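Local coordinates for pyridoxamine 5-phosphate-dependent dehydrase (PDB 3B8X), which removes the C3'-hydroxyl group from GDP-4-keto-6-deoxy-D-mannose by a combined transamination and deoxygenation, a step in the biosynthesis of L-colitose for the O-antigen, at residues 284-289 and 306-311; 66-71 and 208-213; 22-27 and 253-258. The protein carries 1 engineered substitution. All blocks are in the same frame, centred on the assembly; numbering follows the deposited sequence.

Interaction 1. Residues 284-289 and 306-311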
ATOM      1  N   ASP B 284       1.844 -28.555  28.018  1.00 22.51           N
ATOM      2  CA  ASP B 284       2.087 -29.662  28.921  1.00 17.84           C
ATOM      3  C   ASP B 284       3.573 -29.665  29.263  1.00 22.88           C
ATOM      4  O   ASP B 284       3.992 -29.918  30.394  1.00 15.16           O
ATOM      5  CB  ASP B 284       1.683 -30.972  28.262  1.00 20.00           C
ATOM      6  CG  ASP B 284       2.340 -32.165  28.903  1.00 47.82           C
ATOM      7  OD1 ASP B 284       2.224 -32.308  30.144  1.00 47.91           O
ATOM      8  OD2 ASP B 284       2.981 -32.957  28.180  1.00 99.89           O
ATOM      9  N   LYS B 285       4.396 -29.321  28.291  1.00 18.01           N
ATOM     10  CA  LYS B 285       5.818 -29.302  28.576  1.00 11.08           C
ATOM     11  C   LYS B 285       6.399 -28.137  29.398  1.00 19.88           C
ATOM     12  O   LYS B 285       7.477 -28.264  30.009  1.00 12.85           O
ATOM     13  CB  LYS B 285       6.578 -29.428  27.259  1.00 21.58           C
ATOM     14  CG  LYS B 285       6.488 -30.796  26.694  1.00 26.50           C
ATOM     15  CD  LYS B 285       7.898 -31.305  26.657  1.00 27.78           C
ATOM     16  CE  LYS B 285       8.038 -32.620  27.363  1.00 75.44           C
ATOM     17  NZ  LYS B 285       9.440 -33.054  27.141  1.00 38.88           N
ATOM     18  N   PHE B 286       5.752 -26.977  29.322  1.00 14.39           N
ATOM     19  CA  PHE B 286       6.234 -25.792  30.008  1.00 31.49           C
ATOM     20  C   PHE B 286       5.307 -25.337  31.133  1.00 24.79           C
ATOM     21  O   PHE B 286       5.487 -24.245  31.683  1.00 25.25           O
ATOM     22  CB  PHE B 286       6.367 -24.661  28.979  1.00 19.55           C
ATOM     23  CG  PHE B 286       7.582 -24.783  28.100  1.00 18.65           C
ATOM     24  CD1 PHE B 286       7.522 -25.512  26.926  1.00 11.04           C
ATOM     25  CD2 PHE B 286       8.787 -24.201  28.469  1.00 18.76           C
ATOM     26  CE1 PHE B 286       8.634 -25.622  26.119  1.00  6.70           C
ATOM     27  CE2 PHE B 286       9.921 -24.344  27.673  1.00 11.93           C
ATOM     28  CZ  PHE B 286       9.834 -25.045  26.500  1.00 14.17           C
ATOM     29  N   LYS B 287       4.293 -26.136  31.448  1.00 31.30           N
ATOM     30  CA  LYS B 287       3.328 -25.685  32.449  1.00 99.89           C
ATOM     31  C   LYS B 287       3.838 -25.281  33.829  1.00 99.89           C
ATOM     32  O   LYS B 287       3.384 -24.274  34.399  1.00 41.83           O
ATOM     33  CB  LYS B 287       1.982 -26.422  32.420  1.00 74.19           C
ATOM     34  CG  LYS B 287       1.940 -27.702  33.219  1.00 40.40           C
ATOM     35  CD  LYS B 287       1.808 -28.915  32.293  1.00 99.89           C
ATOM     36  CE  LYS B 287       1.780 -30.233  33.074  1.00 99.89           C
ATOM     37  NZ  LYS B 287       2.718 -31.310  32.591  1.00 41.03           N
ATOM     38  N   ASP B 288       4.825 -26.013  34.340  1.00 26.56           N
ATOM     39  CA  ASP B 288       5.379 -25.638  35.629  1.00 53.65           C
ATOM     40  C   ASP B 288       6.800 -25.147  35.453  1.00 22.39           C
ATOM     41  O   ASP B 288       7.689 -25.456  36.238  1.00 34.38           O
ATOM     42  CB  ASP B 288       5.341 -26.813  36.595  1.00 99.89           C
ATOM     43  CG  ASP B 288       3.952 -27.073  37.125  1.00 99.89           C
ATOM     44  OD1 ASP B 288       3.411 -26.180  37.824  1.00 99.89           O
ATOM     45  OD2 ASP B 288       3.417 -28.166  36.815  1.00 65.10           O
ATOM     46  N   HIS B 289       7.034 -24.394  34.404  1.00 14.25           N
ATOM     47  CA  HIS B 289       8.384 -23.972  34.199  1.00 12.74           C
ATOM     48  C   HIS B 289       8.810 -23.146  35.392  1.00 16.47           C
ATOM     49  O   HIS B 289       8.014 -22.348  35.927  1.00 19.71           O
ATOM     50  CB  HIS B 289       8.535 -23.232  32.877  1.00  9.24           C
ATOM     51  CG  HIS B 289       9.945 -23.190  32.386  1.00  6.41           C
ATOM     52  ND1 HIS B 289      10.879 -22.336  32.921  1.00 17.22           N
ATOM     53  CD2 HIS B 289      10.597 -23.943  31.471  1.00 21.06           C
ATOM     54  CE1 HIS B 289      12.036 -22.528  32.315  1.00 15.42           C
ATOM     55  NE2 HIS B 289      11.895 -23.501  31.438  1.00  9.50           N
ATOM     56  N   PHE B 306       4.638 -19.159  20.257  1.00 12.11           N
ATOM     57  CA  PHE B 306       4.719 -19.508  21.670  1.00 11.98           C
ATOM     58  C   PHE B 306       5.498 -18.481  22.476  1.00  3.78           C
ATOM     59  O   PHE B 306       6.746 -18.447  22.428  1.00  9.91           O
ATOM     60  CB  PHE B 306       5.438 -20.859  21.750  1.00  9.81           C
ATOM     61  CG  PHE B 306       4.639 -21.975  21.173  1.00 14.51           C
ATOM     62  CD1 PHE B 306       5.199 -22.856  20.247  1.00 20.71           C
ATOM     63  CD2 PHE B 306       3.292 -22.104  21.523  1.00 12.63           C
ATOM     64  CE1 PHE B 306       4.452 -23.930  19.763  1.00 10.61           C
ATOM     65  CE2 PHE B 306       2.509 -23.152  21.028  1.00  7.14           C
ATOM     66  CZ  PHE B 306       3.096 -24.034  20.108  1.00  3.89           C
ATOM     67  N   SER B 307       4.781 -17.691  23.280  1.00 11.05           N
ATOM     68  CA  SER B 307       5.424 -16.654  24.061  1.00  6.42           C
ATOM     69  C   SER B 307       5.942 -17.186  25.392  1.00  5.59           C
ATOM     70  O   SER B 307       5.432 -18.174  25.924  1.00 10.37           O
ATOM     71  CB  SER B 307       4.400 -15.558  24.384  1.00  8.38           C
ATOM     72  OG  SER B 307       3.391 -16.082  25.239  1.00  9.79           O
ATOM     73  N   PHE B 308       6.944 -16.475  25.911  1.00 11.47           N
ATOM     74  CA  PHE B 308       7.516 -16.711  27.238  1.00 17.02           C
ATOM     75  C   PHE B 308       7.727 -15.368  27.896  1.00 12.27           C
ATOM     76  O   PHE B 308       7.990 -14.369  27.220  1.00 13.57           O
ATOM     77  CB  PHE B 308       8.901 -17.306  27.141  1.00 14.39           C
ATOM     78  CG  PHE B 308       8.914 -18.705  26.672  1.00 11.22           C
ATOM     79  CD1 PHE B 308       9.588 -19.026  25.516  1.00  9.79           C
ATOM     80  CD2 PHE B 308       8.240 -19.695  27.372  1.00 12.62           C
ATOM     81  CE1 PHE B 308       9.632 -20.314  25.061  1.00 17.46           C
ATOM     82  CE2 PHE B 308       8.255 -21.001  26.897  1.00 20.06           C
ATOM     83  CZ  PHE B 308       8.956 -21.302  25.733  1.00 14.90           C
ATOM     84  N   ILE B 309       7.572 -15.354  29.217  1.00 16.64           N
ATOM     85  CA  ILE B 309       7.815 -14.172  30.022  1.00 16.03           C
ATOM     86  C   ILE B 309       8.540 -14.667  31.278  1.00 13.50           C
ATOM     87  O   ILE B 309       8.102 -15.600  31.964  1.00 17.17           O
ATOM     88  CB  ILE B 309       6.530 -13.348  30.343  1.00  9.01           C
ATOM     89  CG1 ILE B 309       6.167 -12.501  29.132  1.00 22.23           C
ATOM     90  CG2 ILE B 309       6.842 -12.284  31.420  1.00 23.50           C
ATOM     91  CD1 ILE B 309       4.729 -12.166  29.057  1.00 28.95           C
ATOM     92  N   ILE B 310       9.704 -14.075  31.508  1.00  8.94           N
ATOM     93  CA  ILE B 310      10.547 -14.427  32.623  1.00 17.46           C
ATOM     94  C   ILE B 310       9.851 -13.994  33.891  1.00 24.01           C
ATOM     95  O   ILE B 310       9.384 -12.858  34.018  1.00 20.02           O
ATOM     96  CB  ILE B 310      11.907 -13.722  32.499  1.00  9.43           C
ATOM     97  CG1 ILE B 310      12.621 -14.152  31.217  1.00  6.77           C
ATOM     98  CG2 ILE B 310      12.803 -13.949  33.722  1.00 19.83           C
ATOM     99  CD1 ILE B 310      14.020 -13.509  31.016  1.00 10.38           C
ATOM    100  N   LYS B 311       9.759 -14.940  34.814  1.00 17.50           N
ATOM    101  CA  LYS B 311       9.148 -14.722  36.116  1.00 21.70           C
ATOM    102  C   LYS B 311       9.991 -13.743  36.951  1.00 24.19           C
ATOM    103  O   LYS B 311      11.232 -13.859  37.059  1.00 24.55           O
ATOM    104  CB  LYS B 311       9.052 -16.056  36.854  1.00  5.19           C
ATOM    105  CG  LYS B 311       7.978 -16.989  36.311  1.00  5.09           C
ATOM    106  CD  LYS B 311       8.056 -18.370  36.953  1.00 28.57           C
ATOM    107  CE  LYS B 311       6.702 -19.071  36.939  1.00 22.88           C
ATOM    108  NZ  LYS B 311       6.848 -20.482  36.517  1.00 18.47           N
TER
HETATM  109  O   HOH W   1       4.423 -21.586  35.704  1.00 62.02           O
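F286 and F308 form the apolar part of this contact. CE2 and CZ of F308 lie over one face of F286. CE2 of F308 lies 3.6 Å from CD2 of F286, and CZ of F308 lies 3.7 Å from CE2 of F286. The planes are inclined at 52° and the centroids are 5.0 Å apart, an oblique pair. F282, one helical turn before F286, meets both rings, and L385 of helix 379-388 touches both as well.

The fold here is the small C-terminal domain of a PLP-dependent aminotransferase. The far part of helix 255-286 lies beside strand 305-310 of a four-stranded antiparallel sheet. A type I turn spans F286 to H289, in which H289 N bonds to F286 O at 3.1 Å.

The polar part is less certain. One water is placed between K287 O and K311 NZ, but NZ is modelled too close to H289 O, so this bridge is doubtful. The imidazole of H289 is held at both nitrogens, NE2 by L389 O and ND1 by Y291 N. K287 reaches back from the turn to D284 of the helix. Its NZ makes a salt bridge to D284 OD1 (2.7 Å) and also bonds to D284 O, though K287 is poorly ordered.

Interaction 2. Residues 66-71 and 208-213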
ATOM      1  N   ILE B  66      -9.374   1.973   9.155  1.00  8.74           N
ATOM      2  CA  ILE B  66      -9.479   3.324   9.758  1.00 20.03           C
ATOM      3  C   ILE B  66     -10.013   4.379   8.776  1.00 19.23           C
ATOM      4  O   ILE B  66     -10.881   5.195   9.069  1.00 11.34           O
ATOM      5  CB  ILE B  66      -8.083   3.785  10.297  1.00  5.92           C
ATOM      6  CG1 ILE B  66      -7.584   2.768  11.309  1.00 20.23           C
ATOM      7  CG2 ILE B  66      -8.162   5.170  10.907  1.00 10.33           C
ATOM      8  CD1 ILE B  66      -8.627   2.470  12.399  1.00 11.37           C
ATOM      9  N   ALA B  67      -9.442   4.411   7.592  1.00 10.79           N
ATOM     10  CA  ALA B  67      -9.868   5.398   6.617  1.00 11.07           C
ATOM     11  C   ALA B  67     -11.354   5.342   6.298  1.00 10.47           C
ATOM     12  O   ALA B  67     -12.045   6.361   6.171  1.00 10.82           O
ATOM     13  CB  ALA B  67      -9.077   5.200   5.370  1.00  3.68           C
ATOM     14  N   ALA B  68     -11.853   4.142   6.061  1.00 10.88           N
ATOM     15  CA  ALA B  68     -13.259   4.039   5.717  1.00 13.58           C
ATOM     16  C   ALA B  68     -14.197   4.748   6.687  1.00 17.88           C
ATOM     17  O   ALA B  68     -15.223   5.239   6.272  1.00 15.30           O
ATOM     18  CB  ALA B  68     -13.643   2.595   5.589  1.00  1.00           C
ATOM     19  N   LEU B  69     -13.865   4.753   7.976  1.00 18.87           N
ATOM     20  CA  LEU B  69     -14.710   5.365   8.982  1.00 15.06           C
ATOM     21  C   LEU B  69     -14.863   6.873   8.837  1.00 18.65           C
ATOM     22  O   LEU B  69     -15.747   7.481   9.424  1.00 14.49           O
ATOM     23  CB  LEU B  69     -14.215   5.024  10.384  1.00  6.29           C
ATOM     24  CG  LEU B  69     -14.218   3.528  10.682  1.00 19.42           C
ATOM     25  CD1 LEU B  69     -13.423   3.167  11.946  1.00 13.83           C
ATOM     26  CD2 LEU B  69     -15.633   3.002  10.718  1.00 12.68           C
ATOM     27  N   PHE B  70     -14.021   7.468   8.009  1.00 10.95           N
ATOM     28  CA  PHE B  70     -14.069   8.902   7.800  1.00  9.10           C
ATOM     29  C   PHE B  70     -14.959   9.211   6.618  1.00 18.22           C
ATOM     30  O   PHE B  70     -15.311  10.361   6.370  1.00 13.70           O
ATOM     31  CB  PHE B  70     -12.657   9.445   7.545  1.00 12.88           C
ATOM     32  CG  PHE B  70     -11.795   9.496   8.776  1.00 21.26           C
ATOM     33  CD1 PHE B  70     -11.351   8.318   9.378  1.00 18.48           C
ATOM     34  CD2 PHE B  70     -11.420  10.731   9.331  1.00 16.99           C
ATOM     35  CE1 PHE B  70     -10.617   8.361  10.546  1.00 12.30           C
ATOM     36  CE2 PHE B  70     -10.713  10.794  10.521  1.00 17.79           C
ATOM     37  CZ  PHE B  70     -10.256   9.611  11.110  1.00 14.77           C
ATOM     38  N   PHE B  71     -15.285   8.166   5.872  1.00  9.58           N
ATOM     39  CA  PHE B  71     -15.945   8.277   4.577  1.00  5.19           C
ATOM     40  C   PHE B  71     -17.370   7.816   4.562  1.00 15.52           C
ATOM     41  O   PHE B  71     -18.029   7.859   3.531  1.00 26.44           O
ATOM     42  CB  PHE B  71     -15.108   7.608   3.450  1.00  8.49           C
ATOM     43  CG  PHE B  71     -13.690   8.117   3.372  1.00 31.84           C
ATOM     44  CD1 PHE B  71     -12.621   7.250   3.332  1.00 13.51           C
ATOM     45  CD2 PHE B  71     -13.418   9.474   3.392  1.00 12.03           C
ATOM     46  CE1 PHE B  71     -11.331   7.749   3.293  1.00 17.96           C
ATOM     47  CE2 PHE B  71     -12.131   9.974   3.394  1.00 19.92           C
ATOM     48  CZ  PHE B  71     -11.081   9.112   3.341  1.00 17.51           C
ATOM     49  N   TYR B 208     -18.300  -1.912   3.233  1.00  5.83           N
ATOM     50  CA  TYR B 208     -17.887  -2.790   2.129  1.00 13.35           C
ATOM     51  C   TYR B 208     -17.688  -1.983   0.840  1.00 24.21           C
ATOM     52  O   TYR B 208     -16.634  -1.975   0.221  1.00 11.26           O
ATOM     53  CB  TYR B 208     -19.002  -3.798   1.877  1.00 14.91           C
ATOM     54  CG  TYR B 208     -18.695  -4.729   0.734  1.00  8.66           C
ATOM     55  CD1 TYR B 208     -17.424  -5.290   0.607  1.00 11.04           C
ATOM     56  CD2 TYR B 208     -19.650  -5.059  -0.227  1.00 16.20           C
ATOM     57  CE1 TYR B 208     -17.085  -6.158  -0.434  1.00  9.53           C
ATOM     58  CE2 TYR B 208     -19.312  -5.915  -1.303  1.00 12.09           C
ATOM     59  CZ  TYR B 208     -18.046  -6.481  -1.379  1.00 15.07           C
ATOM     60  OH  TYR B 208     -17.703  -7.360  -2.379  1.00 15.97           O
ATOM     61  N   HIS B 209     -18.702  -1.240   0.434  1.00 12.41           N
ATOM     62  CA  HIS B 209     -18.536  -0.417  -0.749  1.00 15.12           C
ATOM     63  C   HIS B 209     -17.447   0.643  -0.569  1.00 10.58           C
ATOM     64  O   HIS B 209     -16.663   0.876  -1.493  1.00 17.36           O
ATOM     65  CB  HIS B 209     -19.899   0.198  -1.140  1.00 15.83           C
ATOM     66  CG  HIS B 209     -20.868  -0.832  -1.639  1.00 18.03           C
ATOM     67  ND1 HIS B 209     -22.204  -0.568  -1.885  1.00 21.56           N
ATOM     68  CD2 HIS B 209     -20.682  -2.143  -1.924  1.00 18.44           C
ATOM     69  CE1 HIS B 209     -22.787  -1.672  -2.319  1.00 16.93           C
ATOM     70  NE2 HIS B 209     -21.889  -2.644  -2.342  1.00 11.74           N
ATOM     71  N   ILE B 210     -17.353   1.255   0.614  1.00  9.91           N
ATOM     72  CA  ILE B 210     -16.325   2.281   0.806  1.00 11.86           C
ATOM     73  C   ILE B 210     -14.968   1.626   0.636  1.00  8.62           C
ATOM     74  O   ILE B 210     -14.042   2.193   0.053  1.00 12.07           O
ATOM     75  CB  ILE B 210     -16.368   2.921   2.206  1.00 22.46           C
ATOM     76  CG1 ILE B 210     -17.549   3.912   2.336  1.00 18.17           C
ATOM     77  CG2 ILE B 210     -15.093   3.680   2.445  1.00  9.76           C
ATOM     78  CD1 ILE B 210     -18.016   4.244   3.808  1.00 12.86           C
ATOM     79  N   LEU B 211     -14.863   0.417   1.131  1.00  9.54           N
ATOM     80  CA  LEU B 211     -13.592  -0.305   1.039  1.00 14.92           C
ATOM     81  C   LEU B 211     -13.243  -0.567  -0.425  1.00 24.06           C
ATOM     82  O   LEU B 211     -12.104  -0.356  -0.854  1.00  9.80           O
ATOM     83  CB  LEU B 211     -13.617  -1.626   1.832  1.00  6.25           C
ATOM     84  CG  LEU B 211     -13.675  -1.365   3.351  1.00 13.31           C
ATOM     85  CD1 LEU B 211     -14.103  -2.592   4.151  1.00 11.67           C
ATOM     86  CD2 LEU B 211     -12.309  -0.851   3.902  1.00  8.28           C
ATOM     87  N   LEU B 212     -14.230  -1.016  -1.197  1.00 10.91           N
ATOM     88  CA  LEU B 212     -14.011  -1.321  -2.614  1.00 15.50           C
ATOM     89  C   LEU B 212     -13.545  -0.113  -3.403  1.00 23.72           C
ATOM     90  O   LEU B 212     -12.770  -0.240  -4.367  1.00 13.89           O
ATOM     91  CB  LEU B 212     -15.278  -1.851  -3.252  1.00  6.59           C
ATOM     92  CG  LEU B 212     -15.741  -3.222  -2.734  1.00  2.56           C
ATOM     93  CD1 LEU B 212     -17.100  -3.482  -3.342  1.00 13.55           C
ATOM     94  CD2 LEU B 212     -14.756  -4.303  -3.124  1.00  9.23           C
ATOM     95  N   CYS B 213     -14.032   1.058  -3.007  1.00  9.92           N
ATOM     96  CA  CYS B 213     -13.631   2.303  -3.664  1.00  8.37           C
ATOM     97  C   CYS B 213     -12.215   2.758  -3.291  1.00  3.21           C
ATOM     98  O   CYS B 213     -11.408   3.096  -4.152  1.00 10.53           O
ATOM     99  CB  CYS B 213     -14.636   3.392  -3.259  1.00  7.30           C
ATOM    100  SG  CYS B 213     -14.277   5.081  -3.865  1.00 11.47           S
TER
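Two helices of the large PLP-binding domain meet here. Both belong to the layers packed around its mixed central sheet. The later part of helix 58-68, with the type I turn A68 to F71, lies against helix 205-214. A68 and I210 are the nearest residues, with their CA atoms 6.1 Å apart.

I210 carries most of the contact, and its two branches do different work. CG2 sits against the methyl of A68, 3.6 Å from A68 CB, and is also 3.8 Å from A68 CA. The same branch is 4.1 Å from F71 CB and lies at the edge of the F71 ring. The other branch reaches the turn backbone: I210 CD1 is 3.6 Å from F71 O. The torsion of I210 separates the two tasks. CG2 is anti to the backbone N, while CG1 lies beside it (chi1 -75°) and carries CD1 to the end of the turn. L211 adds one methyl, with CD2 4.1 Å from A68 CB. That side chain also packs on V53 of strand 51-55.

The F71 ring itself leads away from helix 205-214. It meets Y349 of the second subunit edge-to-face.

No hydrogen bond or salt bridge crosses between the segments. The contact is made by methyl and methylene groups with one carbonyl oxygen among them. Its hold therefore rests on shape and burial, and the small A68 lets the two backbones come close.

Interaction 3. Residues 22-27 and 253-258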
ATOM      1  N   GLN B  22       0.289 -21.244 -11.581  1.00 21.26           N
ATOM      2  CA  GLN B  22       0.356 -21.628 -12.978  1.00 15.65           C
ATOM      3  C   GLN B  22      -0.908 -21.209 -13.709  1.00 12.67           C
ATOM      4  O   GLN B  22      -0.873 -20.754 -14.862  1.00 17.51           O
ATOM      5  CB  GLN B  22       0.546 -23.146 -13.102  1.00 18.49           C
ATOM      6  CG  GLN B  22       0.934 -23.541 -14.512  1.00 21.07           C
ATOM      7  CD  GLN B  22       2.117 -22.726 -15.073  1.00 36.68           C
ATOM      8  OE1 GLN B  22       3.211 -22.699 -14.496  1.00 23.33           O
ATOM      9  NE2 GLN B  22       1.904 -22.088 -16.223  1.00 14.12           N
ATOM     10  N   SER B  23      -2.045 -21.424 -13.061  1.00 14.45           N
ATOM     11  CA  SER B  23      -3.312 -21.045 -13.640  1.00 20.36           C
ATOM     12  C   SER B  23      -3.401 -19.547 -13.889  1.00 32.19           C
ATOM     13  O   SER B  23      -3.959 -19.134 -14.903  1.00 21.08           O
ATOM     14  CB  SER B  23      -4.484 -21.547 -12.796  1.00 10.41           C
ATOM     15  OG  SER B  23      -4.019 -22.445 -11.804  1.00 91.19           O
ATOM     16  N   VAL B  24      -2.858 -18.719 -12.993  1.00 15.15           N
ATOM     17  CA  VAL B  24      -2.872 -17.283 -13.274  1.00 14.86           C
ATOM     18  C   VAL B  24      -1.919 -16.985 -14.452  1.00 21.11           C
ATOM     19  O   VAL B  24      -2.229 -16.246 -15.381  1.00 20.67           O
ATOM     20  CB  VAL B  24      -2.463 -16.458 -12.050  1.00 20.84           C
ATOM     21  CG1 VAL B  24      -2.424 -14.930 -12.382  1.00  6.06           C
ATOM     22  CG2 VAL B  24      -3.389 -16.756 -10.934  1.00  2.73           C
ATOM     23  N   LEU B  25      -0.746 -17.590 -14.408  1.00 21.63           N
ATOM     24  CA  LEU B  25       0.226 -17.401 -15.464  1.00  9.39           C
ATOM     25  C   LEU B  25      -0.391 -17.795 -16.790  1.00 36.59           C
ATOM     26  O   LEU B  25      -0.331 -17.054 -17.740  1.00 16.97           O
ATOM     27  CB  LEU B  25       1.437 -18.294 -15.171  1.00 18.57           C
ATOM     28  CG  LEU B  25       2.267 -17.819 -13.987  1.00 15.61           C
ATOM     29  CD1 LEU B  25       3.261 -18.860 -13.603  1.00 19.49           C
ATOM     30  CD2 LEU B  25       2.997 -16.505 -14.344  1.00 18.48           C
ATOM     31  N   ASP B  26      -0.980 -18.976 -16.872  1.00 18.50           N
ATOM     32  CA  ASP B  26      -1.562 -19.386 -18.146  1.00 18.11           C
ATOM     33  C   ASP B  26      -2.588 -18.375 -18.611  1.00 24.11           C
ATOM     34  O   ASP B  26      -2.674 -18.104 -19.791  1.00 28.51           O
ATOM     35  CB  ASP B  26      -2.237 -20.741 -18.024  1.00 17.33           C
ATOM     36  CG  ASP B  26      -1.251 -21.855 -17.756  1.00 26.08           C
ATOM     37  OD1 ASP B  26      -0.032 -21.616 -17.934  1.00 24.51           O
ATOM     38  OD2 ASP B  26      -1.684 -22.967 -17.357  1.00 42.27           O
ATOM     39  N   SER B  27      -3.367 -17.812 -17.698  1.00 19.98           N
ATOM     40  CA  SER B  27      -4.413 -16.859 -18.080  1.00 23.16           C
ATOM     41  C   SER B  27      -3.930 -15.509 -18.621  1.00 14.39           C
ATOM     42  O   SER B  27      -4.651 -14.794 -19.304  1.00 24.30           O
ATOM     43  CB  SER B  27      -5.354 -16.603 -16.895  1.00 19.33           C
ATOM     44  OG  SER B  27      -4.738 -15.720 -15.965  1.00 28.52           O
ATOM     45  N   PRO B 253      -4.385  -6.289  -4.212  1.00 10.71           N
ATOM     46  CA  PRO B 253      -3.482  -7.426  -4.092  1.00 10.21           C
ATOM     47  C   PRO B 253      -3.304  -7.906  -5.519  1.00 13.11           C
ATOM     48  O   PRO B 253      -4.051  -7.502  -6.409  1.00  9.86           O
ATOM     49  CB  PRO B 253      -4.332  -8.508  -3.365  1.00  7.05           C
ATOM     50  CG  PRO B 253      -5.798  -8.111  -3.596  1.00  3.09           C
ATOM     51  CD  PRO B 253      -5.811  -6.678  -4.099  1.00  4.82           C
ATOM     52  N   LEU B 254      -2.402  -8.861  -5.719  1.00 10.66           N
ATOM     53  CA  LEU B 254      -2.179  -9.422  -7.057  1.00  6.32           C
ATOM     54  C   LEU B 254      -3.135 -10.577  -7.312  1.00 18.66           C
ATOM     55  O   LEU B 254      -3.554 -11.255  -6.373  1.00  9.88           O
ATOM     56  CB  LEU B 254      -0.750  -9.918  -7.181  1.00 10.82           C
ATOM     57  CG  LEU B 254       0.249  -8.752  -7.207  1.00 20.92           C
ATOM     58  CD1 LEU B 254       1.655  -9.276  -7.243  1.00 16.20           C
ATOM     59  CD2 LEU B 254      -0.049  -7.841  -8.368  1.00 16.03           C
ATOM     60  N   GLU B 255      -3.444 -10.851  -8.580  1.00 11.69           N
ATOM     61  CA  GLU B 255      -4.311 -11.994  -8.863  1.00 10.69           C
ATOM     62  C   GLU B 255      -3.725 -13.336  -8.342  1.00  8.11           C
ATOM     63  O   GLU B 255      -4.438 -14.264  -7.927  1.00 14.21           O
ATOM     64  CB  GLU B 255      -4.586 -12.056 -10.357  1.00 10.27           C
ATOM     65  CG  GLU B 255      -5.591 -13.079 -10.661  1.00 23.59           C
ATOM     66  CD  GLU B 255      -7.046 -12.666 -10.427  1.00 16.50           C
ATOM     67  OE1 GLU B 255      -7.417 -11.941  -9.459  1.00 11.05           O
ATOM     68  OE2 GLU B 255      -7.873 -13.140 -11.224  1.00 28.11           O
ATOM     69  N   MET B 256      -2.394 -13.438  -8.352  1.00 10.79           N
ATOM     70  CA  MET B 256      -1.734 -14.626  -7.873  1.00 16.62           C
ATOM     71  C   MET B 256      -2.015 -14.826  -6.395  1.00 10.43           C
ATOM     72  O   MET B 256      -2.183 -15.968  -5.945  1.00 11.58           O
ATOM     73  CB  MET B 256      -0.224 -14.499  -8.069  1.00 11.78           C
ATOM     74  CG  MET B 256       0.221 -14.925  -9.452  1.00  9.70           C
ATOM     75  SD  MET B 256       1.967 -14.566  -9.395  1.00 16.35           S
ATOM     76  CE  MET B 256       2.528 -14.837 -11.061  1.00 15.75           C
ATOM     77  N   SER B 257      -2.013 -13.730  -5.639  1.00  7.19           N
ATOM     78  CA  SER B 257      -2.247 -13.853  -4.211  1.00  7.74           C
ATOM     79  C   SER B 257      -3.632 -14.425  -3.916  1.00 11.87           C
ATOM     80  O   SER B 257      -3.812 -15.192  -2.983  1.00 13.60           O
ATOM     81  CB  SER B 257      -2.040 -12.548  -3.486  1.00  5.39           C
ATOM     82  OG  SER B 257      -0.652 -12.278  -3.419  1.00 14.11           O
ATOM     83  N   GLY B 258      -4.616 -14.010  -4.693  1.00  8.88           N
ATOM     84  CA  GLY B 258      -5.982 -14.488  -4.517  1.00  4.22           C
ATOM     85  C   GLY B 258      -6.043 -15.982  -4.896  1.00  4.88           C
ATOM     86  O   GLY B 258      -6.657 -16.770  -4.204  1.00  8.17           O
TER
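V24 and M256 bury the most surface in this contact, and their CA atoms are 6.1 Å apart. V24 points from helix 15-27 at the first turn of helix 255-286. Its two methyls are divided between neighbouring residues. CG1 lies 3.9 Å from M256 CG and 4.1 Å from E255 CG. CG2 lies 4.0 Å from E255 O and 4.1 Å from M256 CA, so it rests on the backbone. The valine torsion (chi1 178°) sets CG1 anti to the backbone N and leaves CG2 beside it.

M256 crosses V24 at a slant, with its chain extended beyond CG. Its terminal methyl thus reaches the next residue of helix 15-27, and CE is 3.7 Å from L25 CD2. Both residues also belong to the dimer interface. M256 packs on M256 of the second subunit, and L25 packs on I21 of that subunit.

Of its side chain, E255 gives V24 its CB and CG. The bend at chi2 (80°) turns the carboxylate away from V24, to backbone N-H groups: OE1 is bound by G33 and V36, OE2 by Y35. The last two lie in the first turn of helix 34-47, so the acid ties the beginnings of two helices together. L254 holds the N-cap position just before helix 255-286.

No polar bond joins the two segments. They meet through V24, L25 and M256 carbons, with CB, CG and the carbonyl of E255 beside them. The buried carboxylate is held by three backbone N-H donors, which probably favours its ionised form.

Interactions 1 and 3 share helix 255-286. Interaction 3 uses its first turn, at the dimer interface, and interaction 1 lies near its other end, in the small domain. Their centres are 42 Å apart. Interaction 2 is in the large domain, with its centre 26 Å from that of interaction 3 and 42 Å from that of interaction 1. Along the chain it is nested in the loop that interaction 3 closes. None of the three touches another. In interaction 3, the side chain of E255 comes within about 7 Å of the bound cofactor-sugar adduct, without touching it. The second subunit reaches interactions 2 and 3 but does not touch the segments of interaction 1.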